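Local coordinates for protein 401aa long hypothetical glucose-1-phosphate thymidylyltransferase (Sulfolobus tokodaii, PDB 2GGQ) that is a bifunctional enzyme that transfers nucleotidyl groups to sugar 1-phosphates and probably acetylates amino-sugar 1-phosphates, in making UDP-N-acetylglucosamine and UDP-N-acetylgalactosamine, at residues P22-P27 / E59-K64; L85-N90 / D166-L171; F102-E107 / I200-Y205. One frame throughout, in Å; residues are numbered along the deposited sequence.

How the interactions relate
From the N terminus, interaction 1 comes first: it closes a loop of 31 residues by setting the segment after strand 2-7 against helix 58-64, and it is complete before the others begin. Interactions 2 and 3 cross. The chain runs through 85-90, then 102-107, then returns to 166-171 and finally to 200-205, so that the two loops overlap along the chain. All three lie in the nucleotidyltransferase part, about 24 to 25 Å apart between centres and without touching. Interaction 1 borders the triphosphate site, interaction 2 ties helix 167-173 to the approach to strand 93-97, and interaction 3 ties the chain leaving edge strand 197-201 to the link between strand 100-102 and helix 106-111.

Interaction 1: residues P22-P27 / E59-K64; sequences PKAFVP and EYFEKK. With TTP (thymidine-5'-triphosphate), chain E.
P22 sets its CD over the middle of one face of Y60, 3.5 Å from the ring centroid, a CH-pi contact made almost straight above the centre. The same pyrrolidine reaches F61 with its other carbons, CG standing 3.5 Å from F61 CE2. Between these two helix side chains comes F25. One of its faces receives Y60 CE2, which sits toward the rim, while F25 CE2 in turn lies above a face of F61, 3.5 Å from F61 CD1. Neither pair is a true stack: the F25 ring is inclined by 54° to Y60 and by 59° to F61, so the three form an oblique aromatic cluster. Y60 holds its CG anti to the backbone N (chi1 -168°), which swings the ring to P22 and F25, whereas F61 points its ring toward A24 CB.

The cluster sets helix 58-64 against the loop after strand 2-7, which carries the TTP-binding K23, in a GT-A type nucleotidyltransferase domain. F61 also packs on V51, V53 and I70, strand residues of the central sheet. K23 turns away from the helix and bends at chi3 to bring NZ within 2.7 Å of TTP O1B; D99 pairs with the same ammonium. Without the Y60 ring, as with an alanine here, P22 CD would probably lose the aromatic face it rests on, and the F25 ring would be likely to shift into the gap. At the outer margin the aliphatic part of K64 crosses F25, CB lying 3.5 Å from F25 CE1, before the chain bends and carries its amine away.

Interaction 2: residues L85-N90 / D166-L171; sequences LSAKFN and DIFTYL
The F89 ring takes F168 over one face: F168 CE2 lies 3.3 Å above the F89 plane, displaced toward the rim. For F168 the meeting is different: F89 approaches it at the edge, with F89 CE2 3.4 Å from F168 CZ. The planes stand 56° apart, so the pair is oblique, neither a stack nor a T-shape. A face of F168 is occupied by I167 CG2, its own helix neighbour, and the same methyl reaches across to F89 CZ at 4.1 Å, filling the angle between the two rings.

The remainder of the loop closes round the outer end of F168. The carbonyl oxygen of A87 stands 3.5 Å from F168 CZ, obliquely to the ring, and L85 CA meets the ring edge at 4.4 Å from F168 CE1. L85 also sends CD2 to L171 CD1, nearly one helical turn further on, at a looser 4.4 Å. F168 is placed for this by a CG anti to its carbonyl carbon (chi1 -64°), which carries the ring out from the helix into the curve of 85-90. F89, by contrast, has CG between its backbone N and carbonyl carbon, chi1 65°, which turns a face of F89 to the rim of F168.

Further apolar neighbours extend the contact: F4 meets the ring of F89, I188 touches I167, and L182 touches both L85 and L171. Apolar contacts, most of them between side chains, join helix 167-173 to the connection between helix 80-84 and strand 93-97, as a small hydrophobic core on the flank of the mixed central sheet in the GT-A type nucleotidyltransferase fold.

Interaction 3: residues F102-E107 / I200-Y205; sequences FSNEKE and IEYEGY
S103 and Y202 meet through their hydroxyls, OG and OH lying 3.1 Å apart in a hydrogen bond that either group could donate. The serine makes two further links, both weak. Its backbone N reaches Y205 O at 3.0 Å with a bent N-H...O angle of 130°, and Y205 N approaches S103 OG at 3.4 Å. S103 thus engages the returning chain through both its backbone and its hydroxyl, which the first torsion sets between the backbone N and the carbonyl carbon, facing the turn at G204. Y205 O also receives a CA-H...O contact from F102. G204 suits this turn: a beta carbon there would collide with S103 OG.

Both segments are largely loop in the nucleotidyltransferase domain. Segment 102-107 links strand 100-102 to helix 106-111. Segment 200-205 leaves strand 197-201, an outermost strand of the mixed sheet, where I200 and Y202 are bonded through their backbones to strand 117-123.

Around the polar centre, Y202 is the side chain on which the packing turns. With chi1 at -173°, CG opposite the backbone N, its ring reaches across to 102-104 and carries OH to the edge of the F102 ring, with F102 CB 3.7 Å from Y202 CZ and the two side chains crossing at roughly a right angle. N104 runs alongside in the opposite sense, its amide plane tilted 29° from the tyrosine ring. Along the CD1-CE1 side of the ring, E107 CG comes obliquely to 3.2 Å from Y202 CD1; a bend at chi2 then turns the carboxylate well out of the ring plane, so that OE1 lies 3.8 Å from I200 CG2. Beyond the turn, Y205 stacks its ring on W221 of helix 212-225.

Interaction 1: residues P22-P27 / E59-K64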
# COMPACT_ATOMS: atom_id res chain seq x y z
N PRO A 22 0.60 -3.13 10.00
CA PRO A 22 0.76 -4.04 8.88
C PRO A 22 0.44 -3.37 7.56
O PRO A 22 -0.37 -2.44 7.51
CB PRO A 22 -0.29 -5.16 9.16
CG PRO A 22 -0.60 -5.05 10.69
CD PRO A 22 -0.44 -3.56 10.96
N LYS A 23 1.09 -3.85 6.51
CA LYS A 23 0.88 -3.34 5.15
C LYS A 23 -0.60 -3.33 4.75
O LYS A 23 -1.05 -2.43 4.02
CB LYS A 23 1.80 -4.10 4.18
CG LYS A 23 1.64 -3.89 2.66
CD LYS A 23 2.96 -4.22 1.83
CE LYS A 23 3.60 -5.58 2.09
NZ LYS A 23 4.31 -6.09 0.86
N ALA A 24 -1.36 -4.32 5.27
CA ALA A 24 -2.80 -4.43 4.98
C ALA A 24 -3.59 -3.21 5.47
O ALA A 24 -4.71 -2.98 5.03
CB ALA A 24 -3.38 -5.77 5.62
N PHE A 25 -3.01 -2.44 6.39
CA PHE A 25 -3.71 -1.25 6.92
C PHE A 25 -3.21 0.10 6.39
O PHE A 25 -3.55 1.16 6.92
CB PHE A 25 -3.72 -1.29 8.45
CG PHE A 25 -4.59 -2.41 9.01
CD1 PHE A 25 -5.96 -2.23 9.11
CD2 PHE A 25 -4.03 -3.62 9.42
CE1 PHE A 25 -6.78 -3.26 9.61
CE2 PHE A 25 -4.84 -4.64 9.94
CZ PHE A 25 -6.22 -4.44 10.02
N VAL A 26 -2.41 0.05 5.32
CA VAL A 26 -2.03 1.27 4.58
C VAL A 26 -3.31 1.95 4.07
O VAL A 26 -4.16 1.25 3.49
CB VAL A 26 -1.09 0.91 3.40
CG1 VAL A 26 -1.07 2.03 2.29
CG2 VAL A 26 0.28 0.66 3.91
N PRO A 27 -3.47 3.29 4.32
CA PRO A 27 -4.68 3.95 3.86
C PRO A 27 -4.64 4.33 2.40
O PRO A 27 -3.63 4.75 1.88
CB PRO A 27 -4.78 5.22 4.75
CG PRO A 27 -3.43 5.49 5.20
CD PRO A 27 -2.58 4.23 5.05
N GLU A 59 -2.62 -9.47 17.20
CA GLU A 59 -3.32 -8.52 18.06
C GLU A 59 -3.87 -7.33 17.28
O GLU A 59 -5.02 -6.94 17.46
CB GLU A 59 -2.38 -8.04 19.18
CG GLU A 59 -2.45 -6.52 19.46
CD GLU A 59 -1.83 -6.12 20.77
OE1 GLU A 59 -0.77 -6.69 21.15
OE2 GLU A 59 -2.40 -5.21 21.42
N TYR A 60 -3.03 -6.75 16.42
CA TYR A 60 -3.40 -5.58 15.64
C TYR A 60 -4.62 -5.88 14.76
O TYR A 60 -5.60 -5.11 14.73
CB TYR A 60 -2.20 -5.10 14.80
CG TYR A 60 -2.37 -3.74 14.17
CD1 TYR A 60 -1.67 -2.64 14.64
CD2 TYR A 60 -3.26 -3.55 13.11
CE1 TYR A 60 -1.83 -1.39 14.04
CE2 TYR A 60 -3.43 -2.34 12.55
CZ TYR A 60 -2.71 -1.26 12.99
OH TYR A 60 -2.91 -0.06 12.36
N PHE A 61 -4.56 -7.00 14.04
CA PHE A 61 -5.67 -7.43 13.17
C PHE A 61 -6.95 -7.70 13.97
O PHE A 61 -8.03 -7.22 13.60
CB PHE A 61 -5.27 -8.66 12.36
CG PHE A 61 -4.44 -8.35 11.11
CD1 PHE A 61 -5.07 -8.18 9.86
CD2 PHE A 61 -3.07 -8.25 11.19
CE1 PHE A 61 -4.32 -7.92 8.69
CE2 PHE A 61 -2.29 -7.99 10.03
CZ PHE A 61 -2.93 -7.83 8.78
N GLU A 62 -6.83 -8.46 15.06
CA GLU A 62 -8.03 -8.77 15.87
C GLU A 62 -8.76 -7.51 16.31
O GLU A 62 -9.99 -7.44 16.22
CB GLU A 62 -7.69 -9.70 17.06
CG GLU A 62 -7.88 -11.19 16.72
CD GLU A 62 -6.97 -12.14 17.49
OE1 GLU A 62 -6.18 -11.68 18.36
OE2 GLU A 62 -7.04 -13.36 17.21
N LYS A 63 -8.00 -6.51 16.72
CA LYS A 63 -8.54 -5.24 17.20
C LYS A 63 -9.19 -4.35 16.13
O LYS A 63 -10.03 -3.52 16.47
CB LYS A 63 -7.44 -4.46 17.92
CG LYS A 63 -6.76 -5.23 19.03
CD LYS A 63 -5.60 -4.45 19.63
CE LYS A 63 -5.38 -4.82 21.10
NZ LYS A 63 -6.60 -4.49 21.92
N LYS A 64 -8.81 -4.52 14.86
CA LYS A 64 -9.32 -3.68 13.77
C LYS A 64 -10.46 -4.31 12.96
O LYS A 64 -11.28 -3.59 12.37
CB LYS A 64 -8.19 -3.31 12.80
CG LYS A 64 -6.98 -2.62 13.43
CD LYS A 64 -7.33 -1.23 13.99
CE LYS A 64 -7.44 -0.19 12.89
NZ LYS A 64 -7.47 1.20 13.45
PA TTP E . 6.13 -9.99 -0.92
O1A TTP E . 7.14 -10.06 -2.06
O2A TTP E . 4.70 -9.98 -1.47
O3A TTP E . 6.35 -8.60 -0.04
PB TTP E . 6.52 -8.68 1.56
O1B TTP E . 5.79 -7.69 2.41
O2B TTP E . 5.99 -10.01 2.07
O3B TTP E . 8.10 -8.79 1.77
PG TTP E . 9.16 -7.62 1.98
O1G TTP E . 8.48 -6.27 1.82
O2G TTP E . 9.81 -7.74 3.34
O3G TTP E . 10.20 -7.92 0.93
O5' TTP E . 6.44 -11.21 0.12
C5' TTP E . 7.82 -11.54 0.45
C4' TTP E . 8.13 -12.14 1.84
O4' TTP E . 7.05 -12.37 2.76
C3' TTP E . 8.66 -13.53 1.61
O3' TTP E . 9.60 -13.81 2.66
C2' TTP E . 7.43 -14.44 1.73
C1' TTP E . 6.70 -13.78 2.89
N1 TTP E . 5.22 -13.97 3.03
C2 TTP E . 4.70 -14.80 4.09
O2 TTP E . 5.45 -15.42 4.89
N3 TTP E . 3.39 -14.94 4.28
C4 TTP E . 2.52 -14.31 3.49
O4 TTP E . 1.30 -14.46 3.72
C5 TTP E . 3.00 -13.45 2.39
C5M TTP E . 2.03 -12.73 1.48
C6 TTP E . 4.38 -13.32 2.21

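Interaction 2: residues L85-N90 / D166-L171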
# COMPACT_ATOMS: atom_id res chain seq x y z
N LEU A 85 -0.85 -23.02 4.26
CA LEU A 85 -0.83 -24.16 5.17
C LEU A 85 -1.59 -23.94 6.47
O LEU A 85 -1.85 -24.90 7.20
CB LEU A 85 0.59 -24.59 5.51
CG LEU A 85 1.47 -25.14 4.39
CD1 LEU A 85 2.83 -25.47 5.00
CD2 LEU A 85 0.85 -26.37 3.70
N SER A 86 -1.92 -22.68 6.77
CA SER A 86 -2.84 -22.35 7.88
C SER A 86 -4.25 -22.11 7.32
O SER A 86 -5.22 -21.95 8.07
CB SER A 86 -2.35 -21.12 8.66
OG SER A 86 -0.98 -21.25 9.01
N ALA A 87 -4.36 -22.06 5.99
CA ALA A 87 -5.66 -21.96 5.34
C ALA A 87 -6.37 -23.31 5.48
O ALA A 87 -5.84 -24.35 5.08
CB ALA A 87 -5.52 -21.55 3.87
N LYS A 88 -7.55 -23.30 6.10
CA LYS A 88 -8.32 -24.52 6.27
C LYS A 88 -9.52 -24.51 5.34
O LYS A 88 -10.52 -23.80 5.57
CB LYS A 88 -8.74 -24.72 7.73
CG LYS A 88 -7.69 -25.48 8.52
CD LYS A 88 -7.54 -25.00 9.95
CE LYS A 88 -6.18 -25.47 10.51
NZ LYS A 88 -6.05 -26.96 10.47
N PHE A 89 -9.39 -25.27 4.25
CA PHE A 89 -10.52 -25.50 3.39
C PHE A 89 -10.47 -26.85 2.70
O PHE A 89 -9.40 -27.43 2.39
CB PHE A 89 -10.70 -24.37 2.36
CG PHE A 89 -9.58 -24.26 1.36
CD1 PHE A 89 -9.71 -24.79 0.09
CD2 PHE A 89 -8.40 -23.59 1.70
CE1 PHE A 89 -8.68 -24.69 -0.84
CE2 PHE A 89 -7.37 -23.47 0.76
CZ PHE A 89 -7.52 -24.03 -0.51
N ASN A 90 -11.68 -27.34 2.49
CA ASN A 90 -11.97 -28.44 1.60
C ASN A 90 -12.82 -27.78 0.53
O ASN A 90 -13.51 -26.80 0.82
CB ASN A 90 -12.79 -29.50 2.34
CG ASN A 90 -12.21 -29.88 3.71
OD1 ASN A 90 -11.17 -30.54 3.80
ND2 ASN A 90 -12.91 -29.49 4.78
N ASP A 166 -6.98 -29.52 -4.01
CA ASP A 166 -5.84 -30.19 -4.65
C ASP A 166 -4.47 -29.73 -4.14
O ASP A 166 -3.47 -30.41 -4.34
CB ASP A 166 -6.02 -30.42 -6.15
CG ASP A 166 -7.21 -31.32 -6.43
OD1 ASP A 166 -7.45 -32.28 -5.65
OD2 ASP A 166 -7.92 -31.04 -7.40
N ILE A 167 -4.34 -28.52 -3.61
CA ILE A 167 -3.42 -27.55 -4.12
C ILE A 167 -2.46 -28.05 -3.00
O ILE A 167 -1.24 -28.10 -3.16
CB ILE A 167 -3.77 -26.02 -3.90
CG1 ILE A 167 -2.48 -25.17 -3.94
CG2 ILE A 167 -4.45 -25.73 -2.54
CD1 ILE A 167 -1.69 -25.16 -5.25
N PHE A 168 -3.06 -28.50 -1.89
CA PHE A 168 -2.33 -29.02 -0.73
C PHE A 168 -1.53 -30.31 -1.00
O PHE A 168 -0.50 -30.56 -0.37
CB PHE A 168 -3.27 -29.21 0.44
CG PHE A 168 -3.87 -27.92 0.95
CD1 PHE A 168 -3.11 -27.03 1.72
CD2 PHE A 168 -5.20 -27.59 0.66
CE1 PHE A 168 -3.64 -25.85 2.17
CE2 PHE A 168 -5.76 -26.41 1.13
CZ PHE A 168 -4.97 -25.53 1.88
N THR A 169 -2.03 -31.14 -1.93
CA THR A 169 -1.33 -32.33 -2.38
C THR A 169 0.01 -31.91 -2.96
O THR A 169 1.04 -32.54 -2.69
CB THR A 169 -2.13 -33.04 -3.46
OG1 THR A 169 -3.45 -33.26 -2.97
CG2 THR A 169 -1.49 -34.36 -3.84
N TYR A 170 -0.03 -30.82 -3.72
CA TYR A 170 1.16 -30.29 -4.38
C TYR A 170 2.05 -29.45 -3.47
O TYR A 170 3.27 -29.42 -3.68
CB TYR A 170 0.76 -29.53 -5.64
CG TYR A 170 0.07 -30.43 -6.61
CD1 TYR A 170 -1.32 -30.48 -6.68
CD2 TYR A 170 0.80 -31.28 -7.45
CE1 TYR A 170 -1.97 -31.33 -7.58
CE2 TYR A 170 0.16 -32.13 -8.35
CZ TYR A 170 -1.23 -32.15 -8.40
OH TYR A 170 -1.87 -32.98 -9.28
N LEU A 171 1.47 -28.79 -2.47
CA LEU A 171 2.26 -28.07 -1.48
C LEU A 171 3.12 -29.02 -0.64
O LEU A 171 4.15 -28.61 -0.09
CB LEU A 171 1.38 -27.24 -0.55
CG LEU A 171 0.95 -25.86 -1.05
CD1 LEU A 171 -0.37 -25.50 -0.39
CD2 LEU A 171 2.03 -24.80 -0.81

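Interaction 3: residues F102-E107 / I200-Y205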
# COMPACT_ATOMS: atom_id res chain seq x y z
N PHE A 102 -6.73 -3.23 -6.35
CA PHE A 102 -7.25 -3.31 -7.71
C PHE A 102 -8.60 -2.60 -7.77
O PHE A 102 -9.22 -2.32 -6.74
CB PHE A 102 -7.31 -4.76 -8.19
CG PHE A 102 -7.89 -5.69 -7.19
CD1 PHE A 102 -9.24 -5.97 -7.20
CD2 PHE A 102 -7.09 -6.28 -6.22
CE1 PHE A 102 -9.78 -6.83 -6.27
CE2 PHE A 102 -7.64 -7.12 -5.29
CZ PHE A 102 -8.98 -7.39 -5.32
N SER A 103 -9.03 -2.24 -8.96
CA SER A 103 -10.05 -1.20 -9.11
C SER A 103 -11.49 -1.65 -8.89
O SER A 103 -12.38 -0.81 -8.67
CB SER A 103 -9.94 -0.59 -10.50
OG SER A 103 -10.24 -1.57 -11.47
N ASN A 104 -11.72 -2.96 -8.97
CA ASN A 104 -13.07 -3.52 -8.90
C ASN A 104 -13.06 -5.03 -8.60
O ASN A 104 -12.03 -5.69 -8.72
CB ASN A 104 -13.87 -3.24 -10.20
CG ASN A 104 -13.15 -3.73 -11.44
OD1 ASN A 104 -12.74 -4.89 -11.53
ND2 ASN A 104 -13.02 -2.84 -12.44
N GLU A 105 -14.23 -5.56 -8.25
CA GLU A 105 -14.39 -6.95 -7.84
C GLU A 105 -14.82 -7.87 -8.99
O GLU A 105 -14.77 -9.10 -8.85
CB GLU A 105 -15.43 -7.00 -6.71
CG GLU A 105 -16.87 -6.73 -7.17
CD GLU A 105 -17.24 -5.25 -7.37
OE1 GLU A 105 -16.38 -4.34 -7.30
OE2 GLU A 105 -18.44 -5.00 -7.57
N LYS A 106 -15.25 -7.29 -10.11
CA LYS A 106 -15.73 -8.05 -11.27
C LYS A 106 -15.00 -9.37 -11.52
O LYS A 106 -15.63 -10.37 -11.85
CB LYS A 106 -15.81 -7.19 -12.55
CG LYS A 106 -17.04 -6.20 -12.55
CD LYS A 106 -17.19 -5.41 -13.89
CE LYS A 106 -16.60 -3.99 -13.78
NZ LYS A 106 -16.27 -3.34 -15.09
N GLU A 107 -13.68 -9.40 -11.32
CA GLU A 107 -12.91 -10.59 -11.64
C GLU A 107 -13.03 -11.64 -10.57
O GLU A 107 -13.05 -12.84 -10.85
CB GLU A 107 -11.44 -10.24 -11.87
CG GLU A 107 -11.26 -8.98 -12.69
CD GLU A 107 -11.51 -9.18 -14.16
OE1 GLU A 107 -11.82 -10.34 -14.57
OE2 GLU A 107 -11.40 -8.18 -14.91
N ILE A 200 -7.24 -15.78 -16.22
CA ILE A 200 -8.18 -14.69 -16.56
C ILE A 200 -7.39 -13.39 -16.54
O ILE A 200 -6.78 -13.09 -15.54
CB ILE A 200 -9.35 -14.55 -15.52
CG1 ILE A 200 -9.96 -15.89 -15.10
CG2 ILE A 200 -10.40 -13.51 -16.01
CD1 ILE A 200 -10.43 -16.74 -16.20
N GLU A 201 -7.41 -12.63 -17.64
CA GLU A 201 -6.68 -11.37 -17.72
C GLU A 201 -7.49 -10.27 -17.04
O GLU A 201 -8.62 -9.98 -17.43
CB GLU A 201 -6.33 -10.97 -19.16
CG GLU A 201 -5.27 -9.84 -19.28
CD GLU A 201 -5.45 -8.90 -20.51
OE1 GLU A 201 -6.26 -9.20 -21.44
OE2 GLU A 201 -4.77 -7.85 -20.54
N TYR A 202 -6.90 -9.70 -16.00
CA TYR A 202 -7.49 -8.57 -15.30
C TYR A 202 -7.26 -7.36 -16.20
O TYR A 202 -6.13 -7.13 -16.62
CB TYR A 202 -6.74 -8.35 -13.97
CG TYR A 202 -7.40 -7.30 -13.12
CD1 TYR A 202 -8.35 -7.67 -12.17
CD2 TYR A 202 -7.11 -5.95 -13.27
CE1 TYR A 202 -8.99 -6.72 -11.38
CE2 TYR A 202 -7.76 -4.99 -12.49
CZ TYR A 202 -8.70 -5.38 -11.55
OH TYR A 202 -9.36 -4.46 -10.76
N GLU A 203 -8.30 -6.59 -16.47
CA GLU A 203 -8.15 -5.43 -17.39
C GLU A 203 -8.08 -4.02 -16.74
O GLU A 203 -7.50 -3.09 -17.32
CB GLU A 203 -9.22 -5.48 -18.47
CG GLU A 203 -9.04 -6.69 -19.41
CD GLU A 203 -10.00 -6.68 -20.60
OE1 GLU A 203 -9.84 -5.81 -21.50
OE2 GLU A 203 -10.89 -7.58 -20.65
N GLY A 204 -8.69 -3.86 -15.57
CA GLY A 204 -8.67 -2.55 -14.86
C GLY A 204 -7.32 -2.19 -14.23
O GLY A 204 -6.24 -2.69 -14.60
N TYR A 205 -7.38 -1.28 -13.25
CA TYR A 205 -6.19 -0.86 -12.51
C TYR A 205 -5.81 -1.91 -11.48
O TYR A 205 -6.64 -2.41 -10.75
CB TYR A 205 -6.49 0.45 -11.81
CG TYR A 205 -5.33 0.97 -11.00
CD1 TYR A 205 -4.23 1.54 -11.63
CD2 TYR A 205 -5.33 0.92 -9.61
CE1 TYR A 205 -3.16 2.04 -10.90
CE2 TYR A 205 -4.25 1.42 -8.86
CZ TYR A 205 -3.18 1.96 -9.52
OH TYR A 205 -2.12 2.47 -8.82